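Local coordinates for protein dTDP Sugar Isomerase (Desulfovibrio desulfuricans subsp. desulfuricans str. G20, PDB 3EJK) that probably catalyses the epimerisation at C3' and C5' of dTDP-4-dehydro-6-deoxyglucose to give dTDP-4-dehydro-beta-L-rhamnose, on a cupin-type beta fold, at residues 22-28 against 113-119; 84-90 against 101-107; 66-72 against 120-126. All blocks are in the same frame, centred on the assembly; numbering follows the deposited sequence.

Interaction 1: residues 22-28 against 113-119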
loop_
_atom_site.group_PDB
_atom_site.type_symbol
_atom_site.label_atom_id
_atom_site.label_comp_id
_atom_site.label_asym_id
_atom_site.label_seq_id
_atom_site.Cartn_x
_atom_site.Cartn_y
_atom_site.Cartn_z
ATOM N N GLY A 22 14.067 -14.756 13.354
ATOM C CA GLY A 22 12.744 -14.693 12.753
ATOM C C GLY A 22 12.513 -13.525 11.822
ATOM O O GLY A 22 11.539 -13.495 11.063
ATOM N N ALA A 23 13.377 -12.526 11.925
ATOM C CA ALA A 23 13.268 -11.353 11.048
ATOM C C ALA A 23 13.810 -11.784 9.682
ATOM O O ALA A 23 14.846 -12.439 9.577
ATOM C CB ALA A 23 14.021 -10.182 11.595
ATOM N N GLN A 24 13.070 -11.461 8.639
ATOM C CA GLN A 24 13.456 -11.868 7.289
ATOM C C GLN A 24 13.248 -10.778 6.289
ATOM O O GLN A 24 12.395 -9.925 6.428
ATOM C CB GLN A 24 12.637 -13.076 6.834
ATOM C CG GLN A 24 12.716 -14.294 7.712
ATOM C CD GLN A 24 11.789 -15.386 7.213
ATOM O OE1 GLN A 24 10.953 -15.152 6.341
ATOM N NE2 GLN A 24 11.924 -16.579 7.765
ATOM N N LEU A 25 14.041 -10.859 5.242
ATOM C CA LEU A 25 14.007 -9.897 4.172
ATOM C C LEU A 25 13.894 -10.646 2.857
ATOM O O LEU A 25 14.684 -11.546 2.570
ATOM C CB LEU A 25 15.292 -9.097 4.272
ATOM C CG LEU A 25 15.399 -7.655 3.850
ATOM C CD1 LEU A 25 14.326 -6.834 4.541
ATOM C CD2 LEU A 25 16.830 -7.207 4.238
ATOM N N SER A 26 12.873 -10.311 2.083
ATOM C CA SER A 26 12.687 -10.963 0.801
ATOM C C SER A 26 12.491 -9.978 -0.335
ATOM O O SER A 26 12.003 -8.857 -0.162
ATOM C CB SER A 26 11.522 -11.961 0.867
ATOM O OG SER A 26 10.316 -11.352 1.294
ATOM N N GLU A 27 12.923 -10.424 -1.501
ATOM C CA GLU A 27 12.794 -9.649 -2.737
ATOM C C GLU A 27 11.368 -9.424 -3.160
ATOM O O GLU A 27 10.507 -10.298 -3.045
ATOM C CB GLU A 27 13.540 -10.314 -3.897
ATOM C CG GLU A 27 15.031 -10.114 -3.788
ATOM C CD GLU A 27 15.393 -8.643 -3.692
ATOM O OE1 GLU A 27 14.504 -7.769 -3.930
ATOM O OE2 GLU A 27 16.568 -8.368 -3.372
ATOM N N LEU A 28 11.152 -8.207 -3.636
ATOM C CA LEU A 28 9.883 -7.765 -4.213
ATOM C C LEU A 28 10.114 -7.277 -5.640
ATOM O O LEU A 28 10.977 -6.429 -5.895
ATOM C CB LEU A 28 9.247 -6.635 -3.391
ATOM C CG LEU A 28 8.683 -6.979 -2.025
ATOM C CD1 LEU A 28 8.185 -5.678 -1.289
ATOM C CD2 LEU A 28 7.584 -8.016 -2.182
ATOM N N TYR A 113 14.035 -2.267 -2.418
ATOM C CA TYR A 113 12.592 -2.584 -2.409
ATOM C C TYR A 113 12.379 -4.066 -2.053
ATOM O O TYR A 113 12.387 -4.958 -2.894
ATOM C CB TYR A 113 11.919 -2.180 -3.712
ATOM C CG TYR A 113 10.418 -2.295 -3.593
ATOM C CD1 TYR A 113 9.728 -1.497 -2.698
ATOM C CD2 TYR A 113 9.696 -3.206 -4.359
ATOM C CE1 TYR A 113 8.366 -1.588 -2.566
ATOM C CE2 TYR A 113 8.332 -3.316 -4.235
ATOM C CZ TYR A 113 7.665 -2.497 -3.336
ATOM O OH TYR A 113 6.307 -2.611 -3.173
ATOM N N ARG A 114 12.253 -4.291 -0.756
ATOM C CA ARG A 114 12.080 -5.623 -0.179
ATOM C C ARG A 114 10.985 -5.664 0.849
ATOM O O ARG A 114 10.459 -4.627 1.293
ATOM C CB ARG A 114 13.369 -6.051 0.485
ATOM C CG ARG A 114 14.561 -5.955 -0.478
ATOM C CD ARG A 114 15.857 -6.303 0.193
ATOM N NE ARG A 114 16.929 -6.465 -0.789
ATOM C CZ ARG A 114 17.914 -5.593 -0.998
ATOM N NH1 ARG A 114 17.992 -4.486 -0.281
ATOM N NH2 ARG A 114 18.841 -5.841 -1.921
ATOM N N LEU A 115 10.665 -6.892 1.223
ATOM C CA LEU A 115 9.640 -7.159 2.227
ATOM C C LEU A 115 10.365 -7.589 3.509
ATOM O O LEU A 115 11.179 -8.502 3.502
ATOM C CB LEU A 115 8.674 -8.253 1.776
ATOM C CG LEU A 115 7.400 -8.383 2.627
ATOM C CD1 LEU A 115 6.500 -7.247 2.314
ATOM C CD2 LEU A 115 6.668 -9.712 2.348
ATOM N N LEU A 116 10.074 -6.870 4.578
ATOM C CA LEU A 116 10.663 -7.111 5.904
ATOM C C LEU A 116 9.626 -7.733 6.830
ATOM O O LEU A 116 8.581 -7.166 7.086
ATOM C CB LEU A 116 11.141 -5.791 6.514
ATOM C CG LEU A 116 11.567 -5.805 7.982
ATOM C CD1 LEU A 116 12.772 -6.748 8.108
ATOM C CD2 LEU A 116 11.862 -4.388 8.525
ATOM N N ARG A 117 9.944 -8.930 7.299
ATOM C CA ARG A 117 9.108 -9.652 8.249
ATOM C C ARG A 117 9.604 -9.355 9.652
ATOM O O ARG A 117 10.784 -9.537 9.949
ATOM C CB ARG A 117 9.182 -11.165 7.972
ATOM C CG ARG A 117 8.397 -11.990 8.960
ATOM C CD ARG A 117 8.673 -13.480 8.782
ATOM N NE ARG A 117 7.748 -14.239 9.604
ATOM C CZ ARG A 117 8.049 -14.789 10.775
ATOM N NH1 ARG A 117 9.278 -14.717 11.257
ATOM N NH2 ARG A 117 7.110 -15.443 11.447
ATOM N N ILE A 118 8.709 -8.857 10.504
ATOM C CA ILE A 118 9.074 -8.557 11.899
ATOM C C ILE A 118 8.268 -9.499 12.786
ATOM O O ILE A 118 7.041 -9.393 12.858
ATOM C CB ILE A 118 8.772 -7.101 12.292
ATOM C CG1 ILE A 118 9.511 -6.133 11.368
ATOM C CG2 ILE A 118 9.192 -6.831 13.794
ATOM C CD1 ILE A 118 9.142 -4.669 11.599
ATOM N N PRO A 119 8.941 -10.429 13.480
ATOM C CA PRO A 119 8.091 -11.355 14.229
ATOM C C PRO A 119 7.551 -10.773 15.534
ATOM O O PRO A 119 7.962 -9.690 15.946
ATOM C CB PRO A 119 9.012 -12.558 14.493
ATOM C CG PRO A 119 10.389 -12.091 14.257
ATOM C CD PRO A 119 10.371 -10.776 13.548
HETATM O O HOH W 1 10.193 -11.172 3.938
#

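Interaction 2: residues 84-90 against 101-107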
loop_
_atom_site.group_PDB
_atom_site.type_symbol
_atom_site.label_atom_id
_atom_site.label_comp_id
_atom_site.label_asym_id
_atom_site.label_seq_id
_atom_site.Cartn_x
_atom_site.Cartn_y
_atom_site.Cartn_z
ATOM N N CYS A 84 12.146 6.357 1.413
ATOM C CA CYS A 84 13.121 5.472 2.019
ATOM C C CYS A 84 13.138 5.532 3.504
ATOM O O CYS A 84 13.046 6.611 4.079
ATOM C CB CYS A 84 14.485 5.743 1.387
ATOM S SG CYS A 84 15.837 4.684 1.886
ATOM N N ILE A 85 13.220 4.374 4.144
ATOM C CA ILE A 85 13.329 4.353 5.600
ATOM C C ILE A 85 14.436 3.460 6.083
ATOM O O ILE A 85 14.934 2.570 5.382
ATOM C CB ILE A 85 12.029 3.882 6.353
ATOM C CG1 ILE A 85 11.832 2.375 6.156
ATOM C CG2 ILE A 85 10.791 4.751 5.976
ATOM C CD1 ILE A 85 10.628 1.792 6.871
ATOM N N HIS A 86 14.830 3.781 7.302
ATOM C CA HIS A 86 15.777 2.999 8.077
ATOM C C HIS A 86 14.976 2.363 9.190
ATOM O O HIS A 86 14.313 3.054 9.970
ATOM C CB HIS A 86 16.917 3.857 8.629
ATOM C CG HIS A 86 17.992 4.125 7.625
ATOM N ND1 HIS A 86 19.283 4.459 7.979
ATOM C CD2 HIS A 86 17.987 4.017 6.272
ATOM C CE1 HIS A 86 20.011 4.602 6.884
ATOM N NE2 HIS A 86 19.251 4.328 5.837
ATOM N N VAL A 87 14.991 1.038 9.211
ATOM C CA VAL A 87 14.316 0.279 10.255
ATOM C C VAL A 87 15.345 -0.319 11.199
ATOM O O VAL A 87 16.404 -0.768 10.777
ATOM C CB VAL A 87 13.478 -0.900 9.694
ATOM C CG1 VAL A 87 12.702 -1.594 10.837
ATOM C CG2 VAL A 87 12.533 -0.449 8.584
ATOM N N VAL A 88 15.036 -0.277 12.487
ATOM C CA VAL A 88 15.860 -0.945 13.474
ATOM C C VAL A 88 14.997 -1.889 14.282
ATOM O O VAL A 88 13.912 -1.537 14.745
ATOM C CB VAL A 88 16.577 0.012 14.431
ATOM C CG1 VAL A 88 17.281 -0.788 15.528
ATOM C CG2 VAL A 88 17.568 0.922 13.686
ATOM N N LEU A 89 15.508 -3.103 14.437
ATOM C CA LEU A 89 14.834 -4.159 15.202
ATOM C C LEU A 89 15.691 -4.479 16.410
ATOM O O LEU A 89 16.902 -4.476 16.326
ATOM C CB LEU A 89 14.656 -5.435 14.356
ATOM C CG LEU A 89 13.946 -5.307 12.999
ATOM C CD1 LEU A 89 13.674 -6.714 12.456
ATOM C CD2 LEU A 89 12.672 -4.558 13.166
ATOM N N TYR A 90 15.028 -4.687 17.541
ATOM C CA TYR A 90 15.689 -5.044 18.805
ATOM C C TYR A 90 15.012 -6.235 19.458
ATOM O O TYR A 90 13.824 -6.204 19.773
ATOM C CB TYR A 90 15.721 -3.884 19.786
ATOM C CG TYR A 90 16.166 -4.343 21.155
ATOM C CD1 TYR A 90 17.441 -4.849 21.350
ATOM C CD2 TYR A 90 15.307 -4.282 22.243
ATOM C CE1 TYR A 90 17.847 -5.292 22.579
ATOM C CE2 TYR A 90 15.721 -4.704 23.482
ATOM C CZ TYR A 90 16.981 -5.208 23.640
ATOM O OH TYR A 90 17.378 -5.646 24.868
ATOM N N ARG A 101 20.126 -8.553 20.635
ATOM C CA ARG A 101 20.690 -8.075 19.362
ATOM C C ARG A 101 19.820 -7.118 18.574
ATOM O O ARG A 101 18.600 -7.091 18.721
ATOM C CB ARG A 101 21.094 -9.276 18.476
ATOM C CG ARG A 101 22.216 -10.034 19.130
ATOM C CD ARG A 101 22.580 -11.334 18.503
ATOM N NE ARG A 101 23.441 -12.066 19.443
ATOM C CZ ARG A 101 23.889 -13.309 19.277
ATOM N NH1 ARG A 101 23.587 -14.011 18.190
ATOM N NH2 ARG A 101 24.657 -13.849 20.215
ATOM N N LEU A 102 20.501 -6.320 17.749
ATOM C CA LEU A 102 19.867 -5.409 16.782
ATOM C C LEU A 102 19.956 -5.900 15.347
ATOM O O LEU A 102 20.872 -6.611 14.955
ATOM C CB LEU A 102 20.543 -4.034 16.804
ATOM C CG LEU A 102 20.470 -3.242 18.109
ATOM C CD1 LEU A 102 21.334 -1.997 18.009
ATOM C CD2 LEU A 102 19.024 -2.899 18.416
ATOM N N ALA A 103 18.959 -5.512 14.575
ATOM C CA ALA A 103 18.987 -5.721 13.126
ATOM C C ALA A 103 18.658 -4.354 12.523
ATOM O O ALA A 103 17.724 -3.685 12.957
ATOM C CB ALA A 103 17.989 -6.803 12.672
ATOM N N GLN A 104 19.482 -3.916 11.579
ATOM C CA GLN A 104 19.259 -2.641 10.896
ATOM C C GLN A 104 19.052 -2.902 9.416
ATOM O O GLN A 104 19.814 -3.611 8.774
ATOM C CB GLN A 104 20.404 -1.668 11.153
ATOM C CG GLN A 104 20.688 -1.450 12.676
ATOM C CD GLN A 104 21.668 -0.312 12.970
ATOM O OE1 GLN A 104 21.506 0.804 12.490
ATOM N NE2 GLN A 104 22.660 -0.593 13.797
ATOM N N VAL A 105 17.976 -2.341 8.894
ATOM C CA VAL A 105 17.646 -2.517 7.492
ATOM C C VAL A 105 17.177 -1.214 6.868
ATOM O O VAL A 105 16.606 -0.345 7.525
ATOM C CB VAL A 105 16.577 -3.638 7.310
ATOM C CG1 VAL A 105 15.944 -3.560 5.944
ATOM C CG2 VAL A 105 17.214 -5.025 7.578
ATOM N N THR A 106 17.472 -1.112 5.597
ATOM C CA THR A 106 17.098 0.020 4.742
ATOM C C THR A 106 16.041 -0.494 3.790
ATOM O O THR A 106 16.227 -1.547 3.146
ATOM C CB THR A 106 18.314 0.552 3.934
ATOM O OG1 THR A 106 19.231 1.183 4.837
ATOM C CG2 THR A 106 17.880 1.564 2.872
ATOM N N LEU A 107 14.928 0.231 3.717
ATOM C CA LEU A 107 13.821 -0.129 2.829
ATOM C C LEU A 107 13.428 1.030 1.938
ATOM O O LEU A 107 13.221 2.162 2.400
ATOM C CB LEU A 107 12.587 -0.594 3.611
ATOM C CG LEU A 107 12.699 -1.899 4.411
ATOM C CD1 LEU A 107 11.385 -2.174 5.133
ATOM C CD2 LEU A 107 13.071 -3.084 3.508
#

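Interaction 3: residues 66-72 against 120-126. With CIT (citric acid), chain C.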
loop_
_atom_site.group_PDB
_atom_site.type_symbol
_atom_site.label_atom_id
_atom_site.label_comp_id
_atom_site.label_asym_id
_atom_site.label_seq_id
_atom_site.Cartn_x
_atom_site.Cartn_y
_atom_site.Cartn_z
ATOM N N LYS A 66 9.548 7.101 14.004
ATOM C CA LYS A 66 8.432 6.404 14.653
ATOM C C LYS A 66 8.978 5.190 15.381
ATOM O O LYS A 66 9.256 4.146 14.789
ATOM C CB LYS A 66 7.347 5.987 13.663
ATOM C CG LYS A 66 6.625 7.160 13.015
ATOM C CD LYS A 66 5.446 6.680 12.175
ATOM C CE LYS A 66 4.617 7.854 11.660
ATOM N NZ LYS A 66 3.275 7.432 11.152
ATOM N N ALA A 67 9.163 5.360 16.677
ATOM C CA ALA A 67 9.760 4.301 17.519
ATOM C C ALA A 67 9.304 4.479 18.968
ATOM O O ALA A 67 9.047 5.604 19.379
ATOM C CB ALA A 67 11.274 4.383 17.435
ATOM N N TRP A 68 9.166 3.425 19.770
ATOM C CA TRP A 68 9.375 2.033 19.432
ATOM C C TRP A 68 8.067 1.315 19.647
ATOM O O TRP A 68 7.255 1.717 20.476
ATOM C CB TRP A 68 10.374 1.384 20.383
ATOM C CG TRP A 68 11.764 1.915 20.311
ATOM C CD1 TRP A 68 12.306 2.896 21.072
ATOM C CD2 TRP A 68 12.791 1.476 19.425
ATOM N NE1 TRP A 68 13.614 3.111 20.711
ATOM C CE2 TRP A 68 13.935 2.251 19.695
ATOM C CE3 TRP A 68 12.851 0.516 18.408
ATOM C CZ2 TRP A 68 15.123 2.074 19.020
ATOM C CZ3 TRP A 68 14.026 0.338 17.743
ATOM C CH2 TRP A 68 15.155 1.106 18.048
ATOM N N LYS A 69 7.886 0.246 18.900
ATOM C CA LYS A 69 6.674 -0.570 18.996
ATOM C C LYS A 69 7.018 -2.047 19.084
ATOM O O LYS A 69 8.002 -2.524 18.500
ATOM C CB LYS A 69 5.799 -0.372 17.750
ATOM C CG LYS A 69 4.355 -0.756 17.971
ATOM C CD LYS A 69 3.836 0.123 19.113
ATOM C CE LYS A 69 2.388 0.399 19.020
ATOM N NZ LYS A 69 2.207 1.452 18.021
ATOM N N ARG A 70 6.107 -2.746 19.746
ATOM C CA ARG A 70 6.149 -4.191 19.953
ATOM C C ARG A 70 4.739 -4.778 20.001
ATOM O O ARG A 70 3.837 -4.181 20.577
ATOM C CB ARG A 70 6.890 -4.513 21.278
ATOM C CG ARG A 70 7.092 -5.989 21.473
ATOM C CD ARG A 70 8.129 -6.333 22.501
ATOM N NE ARG A 70 7.717 -6.023 23.848
ATOM C CZ ARG A 70 8.395 -6.410 24.921
ATOM N NH1 ARG A 70 9.487 -7.153 24.765
ATOM N NH2 ARG A 70 7.968 -6.081 26.140
ATOM N N HIS A 71 4.555 -5.929 19.362
ATOM C CA HIS A 71 3.271 -6.661 19.402
ATOM C C HIS A 71 3.468 -8.019 20.048
ATOM O O HIS A 71 4.499 -8.668 19.843
ATOM C CB HIS A 71 2.673 -6.850 18.004
ATOM C CG HIS A 71 2.140 -5.595 17.405
ATOM N ND1 HIS A 71 0.792 -5.306 17.367
ATOM C CD2 HIS A 71 2.772 -4.538 16.847
ATOM C CE1 HIS A 71 0.622 -4.125 16.800
ATOM N NE2 HIS A 71 1.807 -3.649 16.455
ATOM N N SER A 72 2.467 -8.428 20.822
ATOM C CA SER A 72 2.474 -9.724 21.522
ATOM C C SER A 72 2.307 -10.943 20.628
ATOM O O SER A 72 2.922 -11.982 20.879
ATOM C CB SER A 72 1.377 -9.810 22.579
ATOM O OG SER A 72 1.515 -8.772 23.495
ATOM N N PRO A 120 6.578 -11.445 16.151
ATOM C CA PRO A 120 6.126 -10.868 17.410
ATOM C C PRO A 120 7.178 -10.798 18.498
ATOM O O PRO A 120 8.179 -11.530 18.506
ATOM C CB PRO A 120 4.977 -11.790 17.856
ATOM C CG PRO A 120 5.039 -12.981 17.034
ATOM C CD PRO A 120 5.909 -12.715 15.832
ATOM N N GLN A 121 6.917 -9.834 19.360
ATOM C CA GLN A 121 7.674 -9.565 20.559
ATOM C C GLN A 121 9.076 -9.039 20.285
ATOM O O GLN A 121 9.961 -9.065 21.143
ATOM C CB GLN A 121 7.623 -10.774 21.496
ATOM C CG GLN A 121 6.192 -11.015 22.006
ATOM C CD GLN A 121 6.043 -12.226 22.909
ATOM O OE1 GLN A 121 7.018 -12.756 23.428
ATOM N NE2 GLN A 121 4.799 -12.655 23.117
ATOM N N VAL A 122 9.237 -8.543 19.077
ATOM C CA VAL A 122 10.466 -7.881 18.673
ATOM C C VAL A 122 10.133 -6.400 18.546
ATOM O O VAL A 122 9.173 -6.028 17.865
ATOM C CB VAL A 122 11.017 -8.383 17.321
ATOM C CG1 VAL A 122 12.155 -7.469 16.816
ATOM C CG2 VAL A 122 11.513 -9.812 17.437
ATOM N N TRP A 123 10.904 -5.569 19.235
ATOM C CA TRP A 123 10.735 -4.115 19.160
ATOM C C TRP A 123 11.178 -3.596 17.811
ATOM O O TRP A 123 12.182 -4.041 17.243
ATOM C CB TRP A 123 11.553 -3.386 20.217
ATOM C CG TRP A 123 11.100 -3.555 21.640
ATOM C CD1 TRP A 123 11.644 -4.389 22.579
ATOM C CD2 TRP A 123 10.052 -2.841 22.298
ATOM N NE1 TRP A 123 10.982 -4.249 23.780
ATOM C CE2 TRP A 123 9.997 -3.308 23.631
ATOM C CE3 TRP A 123 9.141 -1.862 21.891
ATOM C CZ2 TRP A 123 9.077 -2.825 24.544
ATOM C CZ3 TRP A 123 8.227 -1.391 22.810
ATOM C CH2 TRP A 123 8.189 -1.881 24.105
ATOM N N TYR A 124 10.416 -2.640 17.309
ATOM C CA TYR A 124 10.751 -1.980 16.047
ATOM C C TYR A 124 10.523 -0.472 16.047
ATOM O O TYR A 124 9.717 0.078 16.763
ATOM C CB TYR A 124 10.083 -2.650 14.841
ATOM C CG TYR A 124 8.576 -2.706 14.861
ATOM C CD1 TYR A 124 7.910 -3.772 15.429
ATOM C CD2 TYR A 124 7.825 -1.703 14.273
ATOM C CE1 TYR A 124 6.511 -3.829 15.432
ATOM C CE2 TYR A 124 6.444 -1.736 14.271
ATOM C CZ TYR A 124 5.788 -2.802 14.847
ATOM O OH TYR A 124 4.403 -2.838 14.843
ATOM N N GLY A 125 11.357 0.168 15.259
ATOM C CA GLY A 125 11.315 1.608 15.045
ATOM C C GLY A 125 11.792 1.901 13.638
ATOM O O GLY A 125 12.514 1.107 13.038
ATOM N N PHE A 126 11.371 3.034 13.103
ATOM C CA PHE A 126 11.808 3.418 11.760
ATOM C C PHE A 126 11.730 4.914 11.545
ATOM O O PHE A 126 10.995 5.626 12.235
ATOM C CB PHE A 126 11.031 2.652 10.676
ATOM C CG PHE A 126 9.528 2.756 10.796
ATOM C CD1 PHE A 126 8.842 3.793 10.218
ATOM C CD2 PHE A 126 8.806 1.796 11.489
ATOM C CE1 PHE A 126 7.462 3.880 10.310
ATOM C CE2 PHE A 126 7.440 1.879 11.598
ATOM C CZ PHE A 126 6.760 2.932 11.009
HETATM C C1 CIT C . 2.168 -0.285 14.800
HETATM O O1 CIT C . 3.179 -0.661 14.160
HETATM O O2 CIT C . 1.593 -1.063 15.598
HETATM C C2 CIT C . 1.596 1.087 14.595
HETATM C C3 CIT C . 2.537 2.005 13.833
HETATM O O7 CIT C . 2.632 1.577 12.438
HETATM C C4 CIT C . 1.957 3.410 14.008
HETATM C C5 CIT C . 2.455 4.385 12.986
HETATM O O3 CIT C . 3.027 3.920 11.992
HETATM O O4 CIT C . 2.282 5.629 13.139
HETATM C C6 CIT C . 3.936 1.969 14.429
HETATM O O5 CIT C . 4.927 1.945 13.683
HETATM O O6 CIT C . 4.109 1.960 15.660
HETATM O O HOH W 2 6.606 -6.934 17.622
#

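Interaction 1: residues 22-28 against 113-119
Gln-24 and Arg-117 form an antiparallel hydrogen-bonded pair, and their side chains run side by side in the same direction. The amide and guanidinium planes are turned 45° apart, and OE1 of Gln-24 lies 3.7 Å from CD of Arg-117. The Arg-117 chain is extended, and its NH1 donates across to O of Gly-22 at 2.6 Å, with the oxygen near the guanidinium plane. Ser-26 lies on the same face, with OG 3.5 Å from CB of Leu-115. A water links that OG to O of Leu-115. On the other face the Leu-25 and Leu-116 side chains cross obliquely, with CD1 of Leu-25 3.9 Å from CB of Leu-116. Glu-27 bends at its second torsion (-56°), which brings OE2 to 3.2 Å from NE of Arg-114. In this salt bridge NE comes to OE2 from above the carboxylate plane. At the end of the pairing, CD1 of Leu-28 sits over one face of the Tyr-113 ring in a CH-pi contact. The Tyr-113 hydroxyl is hydrogen-bonded to O of His-40. Strand 114-118 lies between strands 24-31 and 76-82 in one antiparallel sheet. Leu-116 and Ala-23 pack against strand 84-90, while Leu-115 faces strand 38-43.

Interaction 2: residues 84-90 against 101-107
Val-87 and Val-105 are the central hydrogen-bonded pair of a regular antiparallel hairpin. N of Val-87 donates to O of Val-105 at 2.7 Å, and N of Val-105 returns the bond to O of Val-87 at 2.9 Å. The same two-way exchange joins Ile-85 with Leu-107 and Leu-89 with Ala-103. All six bonds are fairly straight. The bonds given by strand 84-90 are the shorter in each pair. In the last pair, N of Ala-103 approaches O of Leu-89 tilted 29° from the carbonyl plane. That oxygen also takes a CA-H...O contact from Leu-102, with CA 3.1 Å away.

His-86, Val-88 and Tyr-90 have backbone hydrogen bonds to Ala-127, Gly-125 and Trp-123 of strand 123-128. Strand 84-90 is thus hydrogen-bonded to a neighbouring strand on each edge.

Ile-85, Val-87, Leu-89, Ala-103, Val-105 and Leu-107 share one face. CG2 of Val-87 meets CD1 of Leu-107 at 4.0 Å, and CB of Leu-89 meets CB of Ala-103. This face packs on strands 76-82 and 114-118. The other face is more polar. There His-86 and Thr-106 point the same way, with NE2 of His-86 3.3 Å from OG1 of Thr-106. With CG of Leu-102 anti to its carbonyl carbon (chi1 -63°) and chi2 at 173°, CD2 lies 3.7 Å from CB of Tyr-90. SG of Cys-84 lies near CG2 of Thr-106 and is covalently linked to an unidentified ligand.

The six cross-strand hydrogen bonds assigned are all backbone bonds, and apolar side chains fill the face toward the opposite sheet. The covalent link at Cys-84 is consistent with a thiol accessible to small molecules in the crystal liquor.

Interaction 3: residues 66-72 against 120-126
Arg-70 lies over the indole of Trp-123 in the closely packed half of this contact. Its CB is 3.7 Å from the centroid of the six-membered ring, a CH-pi contact. Its chain bends at the third torsion (70°), and the guanidinium and indole planes are 20° apart. NH1 of Arg-70 and NE1 of Trp-123 are both donors, so they meet without a bond. NH2 forms a salt bridge with Glu-150. Trp-68, which follows a cis peptide bond, lays CE3 3.5 Å from N of Gly-125. CA of Gly-125 is also close to CB of Ala-67. Two-way backbone bonds join Lys-66 with Phe-126 and Lys-69 with Tyr-124.

Beyond Trp-123 the pairing opens. A water bridges N of His-71 and O of Val-122. The contact then ends in a turn, where N of exposed Gln-121 donates to O of His-71 at 2.7 Å.

The opposite face carries a citrate, probably from the crystallisation liquor. CB of Lys-69 covers one face of the Tyr-124 ring, and CB of Lys-66 covers one of Phe-126. OH of Tyr-124 donates to O1 of citrate at 2.6 Å, and NE2 of His-71 donates to its O2 at 2.7 Å, so one carboxylate is held at both oxygens. NZ of Lys-66 and NZ of Lys-69 bind the other two carboxylates. NZ of Lys-69 also bonds a second citrate, and NZ of Lys-66 also bonds O of Gly-36 of the second subunit. ND1 of His-71 is hydrogen-bonded to OE1 of Glu-148, and with the NE2 bond this holds the ring's rotation.

Two lysines and a histidine, with a tyrosine hydroxyl, thus give a donor-rich pocket suited to anions. It is consistent with a substrate site in this epimerase family.

How the interactions relate
The three contacts belong to two facing antiparallel sheets of a cupin-type fold. Interaction 1 lies in one sheet. Interactions 2 and 3 lie in the other, where strands 84-90 and 123-128 are neighbours. Centres are about 11 Å apart between interactions 1 and 2 and between 2 and 3, and about 15 Å apart between 1 and 3. Along the chain, interaction 2 is nested within the loops closed by both others, while 1 and 3 cross. Strands 102-108, 114-118 and 123-128 follow in order, so the chain goes from the one sheet to the other and back. Ile-118 packs on Leu-89 and Tyr-124, joining the interior to the wall of the citrate pocket.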